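Local atomic coordinates of uncharacterized protein (PDB entry 2Q0X), a protein that is of unknown function but adopts the alpha/beta-hydrolase fold, being named as a component of the trypanosome paraflagellar rod. Residues C26-F31 against V71-P76; P150-E155 against K181-P186; P226-L231 against R259-Y264. All coordinates share one frame; numbering follows the deposited sequence.

Interactions 1 and 3 belong to the same mixed sheet of this alpha/beta-hydrolase fold, on opposite sides of the chain's centre, with their own centres 26 Å apart. Interaction 1 joins the antiparallel first part of the sheet to its parallel part and is the contact that meets the second subunit; interaction 3 pairs the last two strands at the other end. Interaction 2 lies off the sheet, among the loops and helices that follow strand 135-143. Its centre is 29 Å from that of interaction 1, with nearest atoms about 10 Å apart, and 25 Å from that of interaction 3. No substrate or catalytic site is established; the three are structural packing contacts, in series along the chain.

Interaction 1: C26-F31 against V71-P76; sequences CKIPVF and VQVEVP
Val30 sits like a wedge between Val71 and Val73, its two methyl branches reaching opposite ways along the neighbouring strand. Its CG1 presses on Val71 CG1 at 3.5 Å, tighter than usual van der Waals contact, while Val30 CG2 meets Val73 CG2 more loosely at 4.2 Å. That second methyl of Val73 is itself the bump that fills the gap between Val30 and Ile28: Val73 CG2 comes to 3.3 Å from Ile28 CG2, again closer than normal, so the packing is tight here. With chi1 at 63°, Val73 places CG1 between its own backbone N and carbonyl carbon, leaving CG2 to extend toward Ile28. Short beta-branched side chains suit these places, since they fill space beside the backbone in an extended strand. Beyond Val73 segment 71-76 leaves the strand, and the longer isoleucine spans the widening gap, setting its CD1 3.7 Å from Pro76 CG.

Phe31 and Gln72 form an antiparallel hydrogen-bonded pair, joined by a 2.9 Å bond from Phe31 N to Gln72 O and by the return bond from Gln72 N to Phe31 O. Their side chains run alongside on the other face. Gln72 NE2 lies at the ring edge, 3.9 Å from Phe31 CD1, with ring and amide planes 76° apart. A water donates to Phe31 O at 2.7 Å and accepts from Gln72 NE2 at 3.0 Å, while Gln72 OE1 takes the N-H of Leu52, so each end of the buried amide has a polar partner.

This pairing joins the N-terminal antiparallel strands to the parallel part of the alpha/beta-hydrolase sheet. Strand 13-21 flanks strand 26-33 on its far side, and Leu17 of the second subunit packs on Phe31. Strand 40-44 continues the sheet beyond Val71, and Leu97 of helix 87-104 packs on Val73.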
loop_
_atom_site.group_PDB
_atom_site.type_symbol
_atom_site.label_atom_id
_atom_site.label_comp_id
_atom_site.label_asym_id
_atom_site.label_seq_id
_atom_site.Cartn_x
_atom_site.Cartn_y
_atom_site.Cartn_z
ATOM N N CYS A 26 2.418 1.217 -11.820
ATOM C CA CYS A 26 1.746 1.489 -10.551
ATOM C C CYS A 26 0.243 1.681 -10.794
ATOM O O CYS A 26 -0.165 2.574 -11.553
ATOM C CB CYS A 26 2.304 2.750 -9.861
ATOM S SG CYS A 26 4.033 3.231 -10.204
ATOM N N LYS A 27 -0.570 0.847 -10.158
ATOM C CA LYS A 27 -2.009 1.043 -10.137
ATOM C C LYS A 27 -2.342 1.446 -8.726
ATOM O O LYS A 27 -1.678 1.004 -7.784
ATOM C CB LYS A 27 -2.767 -0.236 -10.440
ATOM C CG LYS A 27 -2.374 -0.938 -11.690
ATOM C CD LYS A 27 -3.199 -2.224 -11.793
ATOM C CE LYS A 27 -2.982 -2.907 -13.119
ATOM N NZ LYS A 27 -3.929 -4.033 -13.340
ATOM N N ILE A 28 -3.372 2.275 -8.598
ATOM C CA ILE A 28 -3.799 2.828 -7.327
ATOM C C ILE A 28 -5.149 2.207 -6.949
ATOM O O ILE A 28 -6.137 2.385 -7.668
ATOM C CB ILE A 28 -3.937 4.364 -7.417
ATOM C CG1 ILE A 28 -2.618 4.995 -7.901
ATOM C CG2 ILE A 28 -4.343 4.929 -6.085
ATOM C CD1 ILE A 28 -2.766 6.423 -8.376
ATOM N N PRO A 29 -5.182 1.444 -5.846
ATOM C CA PRO A 29 -6.427 0.926 -5.317
ATOM C C PRO A 29 -7.316 1.952 -4.643
ATOM O O PRO A 29 -6.850 2.830 -3.900
ATOM C CB PRO A 29 -5.978 -0.099 -4.267
ATOM C CG PRO A 29 -4.581 -0.331 -4.508
ATOM C CD PRO A 29 -4.038 0.944 -5.074
ATOM N N VAL A 30 -8.597 1.782 -4.890
ATOM C CA VAL A 30 -9.635 2.637 -4.374
ATOM C C VAL A 30 -10.728 1.719 -3.843
ATOM O O VAL A 30 -11.219 0.852 -4.561
ATOM C CB VAL A 30 -10.237 3.567 -5.483
ATOM C CG1 VAL A 30 -11.272 4.485 -4.878
ATOM C CG2 VAL A 30 -9.137 4.370 -6.228
ATOM N N PHE A 31 -11.092 1.913 -2.591
ATOM C CA PHE A 31 -12.165 1.154 -1.960
ATOM C C PHE A 31 -13.347 2.086 -1.684
ATOM O O PHE A 31 -13.219 3.021 -0.907
ATOM C CB PHE A 31 -11.681 0.544 -0.640
ATOM C CG PHE A 31 -12.675 -0.366 0.002
ATOM C CD1 PHE A 31 -13.267 -0.030 1.198
ATOM C CD2 PHE A 31 -12.999 -1.591 -0.591
ATOM C CE1 PHE A 31 -14.188 -0.891 1.789
ATOM C CE2 PHE A 31 -13.913 -2.431 -0.017
ATOM C CZ PHE A 31 -14.505 -2.086 1.178
ATOM N N VAL A 71 -15.143 6.830 0.485
ATOM C CA VAL A 71 -14.149 6.337 -0.450
ATOM C C VAL A 71 -12.764 6.560 0.135
ATOM O O VAL A 71 -12.506 7.614 0.708
ATOM C CB VAL A 71 -14.219 7.059 -1.811
ATOM C CG1 VAL A 71 -13.135 6.527 -2.767
ATOM C CG2 VAL A 71 -15.625 6.915 -2.446
ATOM N N GLN A 72 -11.897 5.550 -0.042
ATOM C CA GLN A 72 -10.526 5.529 0.466
ATOM C C GLN A 72 -9.558 5.185 -0.636
ATOM O O GLN A 72 -9.799 4.269 -1.404
ATOM C CB GLN A 72 -10.403 4.468 1.544
ATOM C CG GLN A 72 -11.206 4.764 2.764
ATOM C CD GLN A 72 -11.180 3.613 3.752
ATOM O OE1 GLN A 72 -10.209 3.439 4.496
ATOM N NE2 GLN A 72 -12.237 2.802 3.742
ATOM N N VAL A 73 -8.459 5.922 -0.702
ATOM C CA VAL A 73 -7.404 5.678 -1.682
ATOM C C VAL A 73 -6.116 5.630 -0.896
ATOM O O VAL A 73 -5.942 6.375 0.074
ATOM C CB VAL A 73 -7.346 6.791 -2.800
ATOM C CG1 VAL A 73 -7.016 8.167 -2.236
ATOM C CG2 VAL A 73 -6.351 6.434 -3.936
ATOM N N GLU A 74 -5.202 4.759 -1.305
ATOM C CA GLU A 74 -3.856 4.797 -0.748
ATOM C C GLU A 74 -2.974 5.710 -1.575
ATOM O O GLU A 74 -2.840 5.523 -2.777
ATOM C CB GLU A 74 -3.273 3.388 -0.627
ATOM C CG GLU A 74 -3.856 2.648 0.568
ATOM C CD GLU A 74 -3.462 1.168 0.624
ATOM O OE1 GLU A 74 -3.656 0.564 1.727
ATOM O OE2 GLU A 74 -2.977 0.634 -0.432
ATOM N N VAL A 75 -2.391 6.702 -0.913
ATOM C CA VAL A 75 -1.401 7.610 -1.516
ATOM C C VAL A 75 -0.309 6.803 -2.219
ATOM O O VAL A 75 0.336 5.991 -1.581
ATOM C CB VAL A 75 -0.703 8.497 -0.437
ATOM C CG1 VAL A 75 0.202 9.518 -1.092
ATOM C CG2 VAL A 75 -1.686 9.212 0.364
ATOM N N PRO A 76 -0.096 7.038 -3.534
ATOM C CA PRO A 76 0.905 6.286 -4.313
ATOM C C PRO A 76 2.334 6.340 -3.751
ATOM O O PRO A 76 3.074 5.363 -3.847
ATOM C CB PRO A 76 0.868 6.968 -5.681
ATOM C CG PRO A 76 -0.460 7.628 -5.749
ATOM C CD PRO A 76 -0.827 8.009 -4.365
HETATM O O HOH W 1 -14.231 3.293 1.562
#

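Interaction 2: P150-E155 against K181-P186; sequences PLFTPE and KHYDIP
Leu151 turns CG away from its carbonyl carbon (chi1 -72°) and runs on extended (chi2 179°), which carries its forked end against the 181-186 loop; Phe152, with a similar first torsion, swings its ring toward Tyr183. The contact belongs to the insertion between strands 135-143 and 227-232, where many alpha/beta hydrolases carry a cap. Helix 154-170 starts here: Thr153 is its N-cap, its OG1 accepting from Gly156 N.

The leucine suits a loop surface because its two methyls can lie against successive residues of the loop. CD2 rests 3.2 Å from His182 O, and CD1 lies against Asp184, 3.8 Å from CB. No hydrogen bond crosses between the segments, so shape carries the fit. Phe152 CZ approaches Tyr183 CE1 to 3.8 Å, the two rings meeting obliquely. Tyrosine combines this apolar flank with a polar tip, which bonds to Glu202. Asp184 OD2 is near the Phe152 ring edge and forms a salt bridge with Arg273. The other carboxylate oxygen, Asp184 OD1, is 3.6 Å above the centre of the Tyr183 ring and receives Ile185 N at 2.8 Å, from above the carboxylate plane.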
loop_
_atom_site.group_PDB
_atom_site.type_symbol
_atom_site.label_atom_id
_atom_site.label_comp_id
_atom_site.label_asym_id
_atom_site.label_seq_id
_atom_site.Cartn_x
_atom_site.Cartn_y
_atom_site.Cartn_z
ATOM N N PRO A 150 12.269 21.492 18.851
ATOM C CA PRO A 150 13.458 21.723 18.008
ATOM C C PRO A 150 13.286 21.384 16.510
ATOM O O PRO A 150 14.081 21.839 15.687
ATOM C CB PRO A 150 14.531 20.833 18.657
ATOM C CG PRO A 150 13.767 19.817 19.434
ATOM C CD PRO A 150 12.540 20.520 19.924
ATOM N N LEU A 151 12.272 20.590 16.169
ATOM C CA LEU A 151 11.935 20.334 14.769
ATOM C C LEU A 151 11.337 21.548 14.052
ATOM O O LEU A 151 11.558 21.720 12.857
ATOM C CB LEU A 151 10.958 19.171 14.663
ATOM C CG LEU A 151 11.517 17.778 14.938
ATOM C CD1 LEU A 151 10.395 16.757 14.808
ATOM C CD2 LEU A 151 12.694 17.447 13.998
ATOM N N PHE A 152 10.598 22.391 14.783
ATOM C CA PHE A 152 9.814 23.478 14.172
ATOM C C PHE A 152 10.272 24.890 14.550
ATOM O O PHE A 152 9.677 25.862 14.126
ATOM C CB PHE A 152 8.323 23.268 14.461
ATOM C CG PHE A 152 7.800 21.991 13.900
ATOM C CD1 PHE A 152 7.666 21.840 12.523
ATOM C CD2 PHE A 152 7.486 20.924 14.730
ATOM C CE1 PHE A 152 7.215 20.684 11.983
ATOM C CE2 PHE A 152 7.038 19.729 14.193
ATOM C CZ PHE A 152 6.905 19.608 12.812
ATOM N N THR A 153 11.339 25.007 15.324
ATOM C CA THR A 153 12.028 26.282 15.459
ATOM C C THR A 153 12.579 26.695 14.080
ATOM O O THR A 153 12.832 25.831 13.234
ATOM C CB THR A 153 13.215 26.186 16.441
ATOM O OG1 THR A 153 14.175 25.254 15.932
ATOM C CG2 THR A 153 12.757 25.757 17.835
ATOM N N PRO A 154 12.769 28.010 13.847
ATOM C CA PRO A 154 13.329 28.497 12.577
ATOM C C PRO A 154 14.547 27.706 12.087
ATOM O O PRO A 154 14.652 27.437 10.884
ATOM C CB PRO A 154 13.736 29.939 12.907
ATOM C CG PRO A 154 12.727 30.366 13.936
ATOM C CD PRO A 154 12.457 29.124 14.768
ATOM N N GLU A 155 15.438 27.341 13.019
ATOM C CA GLU A 155 16.667 26.607 12.711
ATOM C C GLU A 155 16.417 25.152 12.305
ATOM O O GLU A 155 17.020 24.661 11.351
ATOM C CB GLU A 155 17.638 26.650 13.907
ATOM N N LYS A 181 15.690 11.923 12.257
ATOM C CA LYS A 181 16.135 12.892 13.263
ATOM C C LYS A 181 15.649 14.304 12.917
ATOM O O LYS A 181 15.544 15.161 13.788
ATOM C CB LYS A 181 17.668 12.810 13.475
ATOM C CG LYS A 181 18.505 13.903 12.813
ATOM C CD LYS A 181 20.000 13.706 13.056
ATOM C CE LYS A 181 20.616 12.603 12.182
ATOM N NZ LYS A 181 20.861 11.316 12.918
ATOM N N HIS A 182 15.302 14.520 11.653
ATOM C CA HIS A 182 14.857 15.825 11.174
ATOM C C HIS A 182 13.337 15.994 11.040
ATOM O O HIS A 182 12.864 17.111 10.868
ATOM C CB HIS A 182 15.564 16.146 9.853
ATOM C CG HIS A 182 17.009 16.501 10.030
ATOM N ND1 HIS A 182 18.035 15.682 9.616
ATOM C CD2 HIS A 182 17.594 17.574 10.614
ATOM C CE1 HIS A 182 19.193 16.246 9.913
ATOM N NE2 HIS A 182 18.954 17.395 10.520
ATOM N N TYR A 183 12.570 14.910 11.113
ATOM C CA TYR A 183 11.104 15.015 11.155
ATOM C C TYR A 183 10.555 13.921 12.044
ATOM O O TYR A 183 11.258 12.957 12.310
ATOM C CB TYR A 183 10.494 14.925 9.742
ATOM C CG TYR A 183 9.157 15.641 9.607
ATOM C CD1 TYR A 183 9.066 17.007 9.790
ATOM C CD2 TYR A 183 7.997 14.941 9.321
ATOM C CE1 TYR A 183 7.858 17.667 9.671
ATOM C CE2 TYR A 183 6.785 15.580 9.202
ATOM C CZ TYR A 183 6.714 16.948 9.378
ATOM O OH TYR A 183 5.508 17.594 9.256
ATOM N N ASP A 184 9.315 14.073 12.512
ATOM C CA ASP A 184 8.713 13.103 13.445
ATOM C C ASP A 184 7.829 12.049 12.770
ATOM O O ASP A 184 8.077 10.863 12.887
ATOM C CB ASP A 184 7.943 13.810 14.578
ATOM C CG ASP A 184 7.067 14.951 14.094
ATOM O OD1 ASP A 184 6.944 15.142 12.873
ATOM O OD2 ASP A 184 6.506 15.665 14.945
ATOM N N ILE A 185 6.788 12.489 12.072
ATOM C CA ILE A 185 5.891 11.588 11.373
ATOM C C ILE A 185 6.681 10.950 10.219
ATOM O O ILE A 185 7.510 11.628 9.610
ATOM C CB ILE A 185 4.659 12.375 10.859
ATOM C CG1 ILE A 185 3.807 12.852 12.050
ATOM C CG2 ILE A 185 3.829 11.533 9.875
ATOM C CD1 ILE A 185 2.771 13.881 11.674
ATOM N N PRO A 186 6.465 9.643 9.939
ATOM C CA PRO A 186 7.167 9.035 8.801
ATOM C C PRO A 186 6.871 9.682 7.447
ATOM O O PRO A 186 5.707 9.876 7.076
ATOM C CB PRO A 186 6.705 7.577 8.833
ATOM C CG PRO A 186 6.225 7.347 10.205
ATOM C CD PRO A 186 5.645 8.653 10.661
#

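Interaction 3: P226-L231 against R259-Y264; sequences PLLLML and RVTVSY
Leu227 to Leu231 pair residue for residue with Val260 to Tyr264 as parallel strands, the two arms of a beta-alpha-beta crossover in the alpha/beta-hydrolase sheet; helix 241-254 connects them, and strand 260-264 is one of the two outermost strands within this chain. Five backbone hydrogen bonds join the arms. Leu227 N, Leu229 N and Leu231 N donate to the carbonyls of Arg259, Thr261 and Ser263, and Thr261 N and Ser263 N donate back.

Apolar packing fills the face of Leu227, Leu229 and Leu231, covered by helices 241-254 and 200-209. Leu227 CD2 lies alongside Val260 CG2 at 3.9 Å. Leu231 CG is anti to its carbonyl carbon (chi1 -58°), which brings CD1 obliquely against Val262 CG1, 3.6 Å away. The same Leu231 CD1 meets the outer end of the long tyrosine, 3.8 Å from Tyr264 CZ and 3.7 Å from its OH. On the other face, facing helix 280-299, Leu228 CD1 touches Thr261 CG2 at 3.6 Å; threonine offers a methyl to this neighbour and still carries a hydroxyl suited to the sheet edge.

Charge enters at the start, where the aliphatic base of Arg259 packs on Pro226 and its NE forms a salt bridge with Glu294. Among the backbone bonds, Ser263 N to Leu229 O is practically straight, 2.9 Å long with 179° at the hydrogen.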
loop_
_atom_site.group_PDB
_atom_site.type_symbol
_atom_site.label_atom_id
_atom_site.label_comp_id
_atom_site.label_asym_id
_atom_site.label_seq_id
_atom_site.Cartn_x
_atom_site.Cartn_y
_atom_site.Cartn_z
ATOM N N PRO A 226 -16.452 25.303 3.022
ATOM C CA PRO A 226 -16.401 25.056 4.448
ATOM C C PRO A 226 -15.333 24.029 4.891
ATOM O O PRO A 226 -15.089 23.013 4.221
ATOM C CB PRO A 226 -17.824 24.595 4.770
ATOM C CG PRO A 226 -18.677 25.197 3.692
ATOM C CD PRO A 226 -17.809 25.084 2.480
ATOM N N LEU A 227 -14.701 24.342 6.016
ATOM C CA LEU A 227 -13.539 23.641 6.494
ATOM C C LEU A 227 -13.778 23.200 7.944
ATOM O O LEU A 227 -14.245 23.989 8.763
ATOM C CB LEU A 227 -12.337 24.576 6.405
ATOM C CG LEU A 227 -11.037 24.095 7.040
ATOM C CD1 LEU A 227 -10.583 22.869 6.334
ATOM C CD2 LEU A 227 -10.002 25.242 6.955
ATOM N N LEU A 228 -13.536 21.913 8.222
ATOM C CA LEU A 228 -13.429 21.413 9.589
ATOM C C LEU A 228 -11.970 21.075 9.811
ATOM O O LEU A 228 -11.405 20.268 9.102
ATOM C CB LEU A 228 -14.316 20.177 9.801
ATOM C CG LEU A 228 -14.233 19.412 11.144
ATOM C CD1 LEU A 228 -14.660 20.298 12.328
ATOM C CD2 LEU A 228 -15.075 18.091 11.112
ATOM N N LEU A 229 -11.363 21.751 10.775
ATOM C CA LEU A 229 -10.043 21.400 11.289
ATOM C C LEU A 229 -10.203 20.576 12.562
ATOM O O LEU A 229 -10.862 21.005 13.518
ATOM C CB LEU A 229 -9.226 22.670 11.597
ATOM C CG LEU A 229 -8.739 23.471 10.385
ATOM C CD1 LEU A 229 -7.842 24.571 10.882
ATOM C CD2 LEU A 229 -7.997 22.575 9.376
ATOM N N MET A 230 -9.599 19.390 12.554
ATOM C CA MET A 230 -9.644 18.475 13.683
ATOM C C MET A 230 -8.256 18.389 14.267
ATOM O O MET A 230 -7.362 17.832 13.667
ATOM C CB MET A 230 -10.125 17.099 13.240
ATOM C CG MET A 230 -11.478 17.118 12.545
ATOM S SD MET A 230 -11.903 15.499 11.890
ATOM C CE MET A 230 -12.331 14.638 13.409
ATOM N N LEU A 231 -8.095 18.968 15.449
ATOM C CA LEU A 231 -6.800 19.083 16.097
ATOM C C LEU A 231 -6.706 18.163 17.330
ATOM O O LEU A 231 -7.647 18.064 18.116
ATOM C CB LEU A 231 -6.550 20.541 16.485
ATOM C CG LEU A 231 -6.588 21.519 15.312
ATOM C CD1 LEU A 231 -6.515 22.954 15.760
ATOM C CD2 LEU A 231 -5.446 21.173 14.330
ATOM N N ARG A 259 -16.767 29.809 6.622
ATOM C CA ARG A 259 -17.397 28.713 7.342
ATOM C C ARG A 259 -16.360 27.681 7.757
ATOM O O ARG A 259 -16.237 26.608 7.177
ATOM C CB ARG A 259 -18.544 28.141 6.519
ATOM C CG ARG A 259 -19.589 29.231 6.240
ATOM C CD ARG A 259 -20.949 28.720 5.903
ATOM N NE ARG A 259 -21.419 27.714 6.849
ATOM C CZ ARG A 259 -21.892 27.963 8.069
ATOM N NH1 ARG A 259 -22.011 29.208 8.524
ATOM N NH2 ARG A 259 -22.284 26.941 8.833
ATOM N N VAL A 260 -15.583 28.054 8.761
ATOM C CA VAL A 260 -14.531 27.202 9.260
ATOM C C VAL A 260 -14.841 26.838 10.716
ATOM O O VAL A 260 -15.268 27.675 11.496
ATOM C CB VAL A 260 -13.103 27.814 9.059
ATOM C CG1 VAL A 260 -13.030 29.203 9.517
ATOM C CG2 VAL A 260 -12.042 26.965 9.785
ATOM N N THR A 261 -14.678 25.560 11.035
ATOM C CA THR A 261 -14.872 25.033 12.386
ATOM C C THR A 261 -13.536 24.470 12.835
ATOM O O THR A 261 -12.883 23.758 12.077
ATOM C CB THR A 261 -15.922 23.918 12.400
ATOM O OG1 THR A 261 -17.180 24.444 11.956
ATOM C CG2 THR A 261 -16.073 23.312 13.803
ATOM N N VAL A 262 -13.117 24.826 14.048
ATOM C CA VAL A 262 -11.873 24.319 14.612
ATOM C C VAL A 262 -12.223 23.562 15.883
ATOM O O VAL A 262 -12.706 24.152 16.845
ATOM C CB VAL A 262 -10.856 25.442 14.911
ATOM C CG1 VAL A 262 -9.576 24.853 15.480
ATOM C CG2 VAL A 262 -10.565 26.273 13.631
ATOM N N SER A 263 -12.012 22.242 15.860
ATOM C CA SER A 263 -12.368 21.387 17.003
ATOM C C SER A 263 -11.145 20.622 17.492
ATOM O O SER A 263 -10.261 20.233 16.697
ATOM C CB SER A 263 -13.468 20.384 16.635
ATOM O OG SER A 263 -14.698 21.027 16.348
ATOM N N TYR A 264 -11.121 20.420 18.803
ATOM C CA TYR A 264 -10.081 19.681 19.486
ATOM C C TYR A 264 -10.599 18.293 19.918
ATOM O O TYR A 264 -11.751 18.147 20.336
ATOM C CB TYR A 264 -9.585 20.502 20.682
ATOM C CG TYR A 264 -8.793 21.712 20.228
ATOM C CD1 TYR A 264 -9.421 22.925 19.947
ATOM C CD2 TYR A 264 -7.422 21.624 20.029
ATOM C CE1 TYR A 264 -8.681 24.037 19.501
ATOM C CE2 TYR A 264 -6.679 22.718 19.590
ATOM C CZ TYR A 264 -7.310 23.920 19.338
ATOM O OH TYR A 264 -6.561 24.978 18.892
#